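PDB 2UVK: N-acetylneuraminate epimerase from Escherichia coli, which catalyses the interconversion of the alpha and beta anomers of N-acetylneuraminate (sialic acid), speeding their equilibration. Local coordinates for residues 82-87 and 108-113; 56-61 and 72-77. All blocks are in the same frame, centred on the assembly; numbering follows the deposited sequence.

In the fold
Followed from the N terminus, the chain first closes contact 2: 56-61 leads into strand 60-64, the chain returns along 67-71, and 72-77 closes the loop around that hairpin. A turn then connects strand 74-76 to its antiparallel neighbour 82-84. Contact 1 closes a second loop, which holds strands 88-92 and 97-100 of the same propeller blade, when 108-113 arrives on its way into strand 112-117 of the next. The two loops lie in series, neither nesting nor crossing. A probable hydrogen bond, Gly-73 N to Met-109 O at 2.7 Å, joins them.

Contact 1: residues 82-87 and 108-113; sequences TQVFND and GMAGHV
Val-84 and Phe-85 meet the incoming backbone of Gly-108 to Ala-110 in the tight half of this contact. Met-109 N donates to Phe-85 O over 3.0 Å in a fairly straight bond (161° at the hydrogen), approaching with a modest tilt from the carbonyl plane. Beside it, Val-84 CG1, placed anti to the backbone N (chi1 176°), presses on Met-109 N at 3.4 Å and on Ala-110 CB at 3.8 Å. A CB on Gly-108 would run into this same methyl. Met-109, deposited as selenomethionine, bends at its last torsion (chi3 -72°), which carries CE to 3.5 Å from Asn-86 C and brings it against Asp-87 O. The looser side is at Asn-86, where CB touches Gly-108 CA at 4.0 Å and the amide leads away: ND2 bonds to Ala-105 O, and the side chain packs on Asn-130 of the second subunit. The contact joins 82-87 to the segment leading into strand 112-117 of the next propeller blade. Around it, helix 129-142 touches Val-84 through Phe-132, strand 120-125 touches Met-109 through Val-123, and strand 74-76 touches Ala-110 through Ile-74.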
loop_
_atom_site.group_PDB
_atom_site.type_symbol
_atom_site.label_atom_id
_atom_site.label_comp_id
_atom_site.label_asym_id
_atom_site.label_seq_id
_atom_site.Cartn_x
_atom_site.Cartn_y
_atom_site.Cartn_z
ATOM N N THR B 82 -6.753 17.567 -0.483
ATOM C CA THR B 82 -7.483 16.390 -0.080
ATOM C C THR B 82 -6.592 15.181 -0.161
ATOM O O THR B 82 -5.879 14.958 -1.154
ATOM C CB THR B 82 -8.702 16.221 -1.002
ATOM O OG1 THR B 82 -9.597 17.336 -0.810
ATOM C CG2 THR B 82 -9.443 14.915 -0.736
ATOM N N GLN B 83 -6.658 14.366 0.891
ATOM C CA GLN B 83 -5.838 13.179 0.985
ATOM C C GLN B 83 -6.502 12.146 1.885
ATOM O O GLN B 83 -7.411 12.452 2.634
ATOM C CB GLN B 83 -4.467 13.490 1.557
ATOM C CG GLN B 83 -4.540 13.943 3.011
ATOM C CD GLN B 83 -3.313 13.625 3.807
ATOM O OE1 GLN B 83 -2.228 13.403 3.265
ATOM N NE2 GLN B 83 -3.444 13.734 5.126
ATOM N N VAL B 84 -5.947 10.949 1.832
ATOM C CA VAL B 84 -6.348 9.837 2.690
ATOM C C VAL B 84 -5.403 9.745 3.871
ATOM O O VAL B 84 -4.190 9.759 3.710
ATOM C CB VAL B 84 -6.258 8.503 1.881
ATOM C CG1 VAL B 84 -6.570 7.299 2.739
ATOM C CG2 VAL B 84 -7.154 8.551 0.706
ATOM N N PHE B 85 -5.968 9.569 5.066
ATOM C CA PHE B 85 -5.157 9.435 6.283
ATOM C C PHE B 85 -4.939 7.973 6.674
ATOM O O PHE B 85 -5.715 7.122 6.260
ATOM C CB PHE B 85 -5.852 10.151 7.461
ATOM C CG PHE B 85 -5.795 11.658 7.381
ATOM C CD1 PHE B 85 -4.873 12.332 8.139
ATOM C CD2 PHE B 85 -6.707 12.383 6.655
ATOM C CE1 PHE B 85 -4.795 13.701 8.084
ATOM C CE2 PHE B 85 -6.645 13.744 6.616
ATOM C CZ PHE B 85 -5.677 14.398 7.363
ATOM N N ASN B 86 -3.904 7.697 7.459
ATOM C CA ASN B 86 -3.598 6.336 7.931
ATOM C C ASN B 86 -3.460 6.300 9.439
ATOM O O ASN B 86 -2.767 5.455 9.974
ATOM C CB ASN B 86 -2.314 5.777 7.297
ATOM C CG ASN B 86 -1.036 6.371 7.912
ATOM O OD1 ASN B 86 -1.013 7.564 8.272
ATOM N ND2 ASN B 86 0.018 5.561 8.048
ATOM N N ASP B 87 -4.115 7.238 10.115
ATOM C CA ASP B 87 -3.888 7.422 11.549
ATOM C C ASP B 87 -4.993 6.853 12.434
ATOM O O ASP B 87 -6.038 6.390 11.953
ATOM C CB ASP B 87 -3.649 8.908 11.872
ATOM C CG ASP B 87 -4.803 9.804 11.471
ATOM O OD1 ASP B 87 -5.857 9.294 10.990
ATOM O OD2 ASP B 87 -4.661 11.052 11.604
ATOM N N GLY B 108 -3.244 3.621 3.706
ATOM C CA GLY B 108 -4.215 4.639 3.958
ATOM C C GLY B 108 -5.572 3.978 4.124
ATOM O O GLY B 108 -5.797 2.861 3.640
HETATM N N MSE B 109 -6.487 4.655 4.803
HETATM C CA MSE B 109 -7.795 4.109 5.139
HETATM C C MSE B 109 -8.898 5.100 4.801
HETATM O O MSE B 109 -9.179 6.020 5.567
HETATM C CB MSE B 109 -7.805 3.768 6.626
HETATM C CG MSE B 109 -6.849 2.654 6.956
HETATM SE SE MSE B 109 -6.864 2.198 8.877
HETATM C CE MSE B 109 -5.939 3.788 9.544
ATOM N N ALA B 110 -9.496 4.937 3.624
ATOM C CA ALA B 110 -10.711 5.646 3.220
ATOM C C ALA B 110 -11.541 4.778 2.320
ATOM O O ALA B 110 -11.034 4.347 1.292
ATOM C CB ALA B 110 -10.395 6.983 2.510
ATOM N N GLY B 111 -12.781 4.509 2.739
ATOM C CA GLY B 111 -13.594 3.497 2.092
ATOM C C GLY B 111 -13.380 2.117 2.685
ATOM O O GLY B 111 -13.981 1.142 2.237
ATOM N N HIS B 112 -12.511 2.036 3.674
ATOM C CA HIS B 112 -12.294 0.818 4.441
ATOM C C HIS B 112 -13.515 0.522 5.315
ATOM O O HIS B 112 -14.393 1.367 5.565
ATOM C CB HIS B 112 -11.048 0.961 5.301
ATOM C CG HIS B 112 -11.103 2.116 6.247
ATOM N ND1 HIS B 112 -11.347 3.413 5.830
ATOM C CD2 HIS B 112 -10.954 2.170 7.596
ATOM C CE1 HIS B 112 -11.363 4.206 6.888
ATOM N NE2 HIS B 112 -11.112 3.478 7.966
ATOM N N VAL B 113 -13.536 -0.712 5.809
ATOM C CA VAL B 113 -14.449 -1.074 6.883
ATOM C C VAL B 113 -13.629 -1.342 8.143
ATOM O O VAL B 113 -12.412 -1.518 8.084
ATOM C CB VAL B 113 -15.298 -2.320 6.527
ATOM C CG1 VAL B 113 -16.227 -2.013 5.349
ATOM C CG2 VAL B 113 -14.416 -3.539 6.312
#

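Contact 2: residues 56-61 and 72-77; sequences RDQATS and GGIGKN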
loop_
_atom_site.group_PDB
_atom_site.type_symbol
_atom_site.label_atom_id
_atom_site.label_comp_id
_atom_site.label_asym_id
_atom_site.label_seq_id
_atom_site.Cartn_x
_atom_site.Cartn_y
_atom_site.Cartn_z
ATOM N N ARG B 56 -13.049 14.628 8.669
ATOM C CA ARG B 56 -12.776 13.352 7.973
ATOM C C ARG B 56 -14.053 12.842 7.367
ATOM O O ARG B 56 -15.059 12.698 8.088
ATOM C CB ARG B 56 -12.264 12.258 8.920
ATOM C CG ARG B 56 -11.018 12.592 9.717
ATOM C CD ARG B 56 -9.754 12.837 8.890
ATOM N NE ARG B 56 -8.603 13.212 9.717
ATOM C CZ ARG B 56 -7.764 12.383 10.326
ATOM N NH1 ARG B 56 -7.920 11.066 10.232
ATOM N NH2 ARG B 56 -6.730 12.846 11.025
ATOM N N ASP B 57 -14.033 12.559 6.062
ATOM C CA ASP B 57 -15.103 11.798 5.405
ATOM C C ASP B 57 -14.657 10.351 5.276
ATOM O O ASP B 57 -13.497 10.064 5.062
ATOM C CB ASP B 57 -15.379 12.335 3.999
ATOM C CG ASP B 57 -16.174 13.610 3.977
ATOM O OD1 ASP B 57 -16.780 14.035 4.985
ATOM O OD2 ASP B 57 -16.197 14.220 2.869
ATOM N N GLN B 58 -15.591 9.429 5.468
ATOM C CA GLN B 58 -15.264 8.019 5.273
ATOM C C GLN B 58 -14.241 7.455 6.272
ATOM O O GLN B 58 -13.530 6.482 5.991
ATOM C CB GLN B 58 -14.842 7.714 3.819
ATOM C CG GLN B 58 -15.922 8.062 2.800
ATOM C CD GLN B 58 -15.596 7.588 1.417
ATOM O OE1 GLN B 58 -15.323 6.415 1.213
ATOM N NE2 GLN B 58 -15.577 8.502 0.462
ATOM N N ALA B 59 -14.173 8.044 7.470
ATOM C CA ALA B 59 -13.482 7.397 8.591
ATOM C C ALA B 59 -14.285 6.208 9.109
ATOM O O ALA B 59 -15.462 6.020 8.781
ATOM C CB ALA B 59 -13.285 8.397 9.709
ATOM N N THR B 60 -13.625 5.404 9.921
ATOM C CA THR B 60 -14.338 4.329 10.639
ATOM C C THR B 60 -14.029 4.465 12.124
ATOM O O THR B 60 -13.129 5.200 12.535
ATOM C CB THR B 60 -13.895 2.923 10.185
ATOM O OG1 THR B 60 -12.505 2.742 10.456
ATOM C CG2 THR B 60 -14.199 2.696 8.700
ATOM N N SER B 61 -14.780 3.744 12.948
ATOM C CA SER B 61 -14.560 3.789 14.390
ATOM C C SER B 61 -14.970 2.484 15.049
ATOM O O SER B 61 -15.856 1.798 14.548
ATOM C CB SER B 61 -15.328 4.964 15.004
ATOM O OG SER B 61 -16.720 4.884 14.723
ATOM N N GLY B 72 -8.444 6.698 10.148
ATOM C CA GLY B 72 -8.346 7.247 8.809
ATOM C C GLY B 72 -9.389 8.252 8.397
ATOM O O GLY B 72 -9.771 9.144 9.176
ATOM N N GLY B 73 -9.839 8.108 7.148
ATOM C CA GLY B 73 -10.752 9.029 6.490
ATOM C C GLY B 73 -10.043 9.952 5.513
ATOM O O GLY B 73 -8.832 9.923 5.355
ATOM N N ILE B 74 -10.854 10.754 4.875
ATOM C CA ILE B 74 -10.403 11.708 3.865
ATOM C C ILE B 74 -10.521 13.131 4.439
ATOM O O ILE B 74 -11.563 13.528 4.928
ATOM C CB ILE B 74 -11.307 11.661 2.645
ATOM C CG1 ILE B 74 -11.240 10.285 1.956
ATOM C CG2 ILE B 74 -10.883 12.744 1.626
ATOM C CD1 ILE B 74 -12.399 10.062 1.012
ATOM N N GLY B 75 -9.465 13.908 4.264
ATOM C CA GLY B 75 -9.498 15.307 4.678
ATOM C C GLY B 75 -8.299 16.031 4.161
ATOM O O GLY B 75 -7.639 15.539 3.279
ATOM N N LYS B 76 -7.977 17.158 4.759
ATOM C CA LYS B 76 -6.931 18.024 4.241
ATOM C C LYS B 76 -5.592 17.785 4.908
ATOM O O LYS B 76 -5.498 17.705 6.176
ATOM C CB LYS B 76 -7.354 19.505 4.350
ATOM C CG LYS B 76 -8.627 19.852 3.615
ATOM C CD LYS B 76 -8.573 19.510 2.126
ATOM C CE LYS B 76 -9.648 20.184 1.316
ATOM N NZ LYS B 76 -9.359 20.014 -0.126
ATOM N N ASN B 77 -4.539 17.709 4.091
ATOM C CA ASN B 77 -3.181 17.672 4.598
ATOM C C ASN B 77 -2.718 19.108 4.965
ATOM O O ASN B 77 -3.485 20.073 4.851
ATOM C CB ASN B 77 -2.189 16.969 3.647
ATOM C CG ASN B 77 -2.006 17.686 2.322
ATOM O OD1 ASN B 77 -2.339 18.853 2.183
ATOM N ND2 ASN B 77 -1.478 16.971 1.323
#
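Arg-56 and Asp-57 engage the backbone of Gly-72 to Ile-74 in a joint that combines a single antiparallel bridge with a bent arginine. Asp-57 and Ile-74 form the hydrogen-bonded pair: Asp-57 N reaches Ile-74 O at 2.9 Å, and Ile-74 N returns to Asp-57 O at 2.7 Å, both donors lying in the carbonyl plane of their acceptor. The glycine doublet allows the close approach, since a CB on Gly-73 would clash with Arg-56 CB and crowd Ala-59 CB; a Gly-Gly pair after the second strand of a blade is a hallmark of Kelch repeats. The arginine side chain arches over the Gly-72 carbonyl. Arg-56 CB stands 4.0 Å from Gly-72 O, Arg-56 CG lies 3.7 Å from Gly-72 O, and the fold at chi2 (-63°) keeps CD near that oxygen too. Farther on, Arg-56 NE bonds to Gly-53 O, while Arg-56 NH1 donates to Gly-72 O over 2.9 Å, with the oxygen in the guanidinium plane but the donor well above the carbonyl plane. Arg-56 NH2 ends in a salt bridge with Asp-87 OD2, Asp-87 OD1 lies close to NH1, and Phe-85 adds a cation-pi contact. A leucine in its place would probably leave Asp-87 without its charge mate and Gly-72 O without this donor. On another flank, Gln-58 and Ile-74 run side by side, Gln-58 NE2 meeting Ile-74 CD1 at 3.6 Å; the side chain of Gln-58 is about 7 Å from that of Glu-209, the predicted proton acceptor. Ala-59 packs on Val-70 of strand 67-71, and Ile-74 reaches Thr-82 of strand 82-84, so the joint sits between the blade's first hairpin and the small two-stranded sheet.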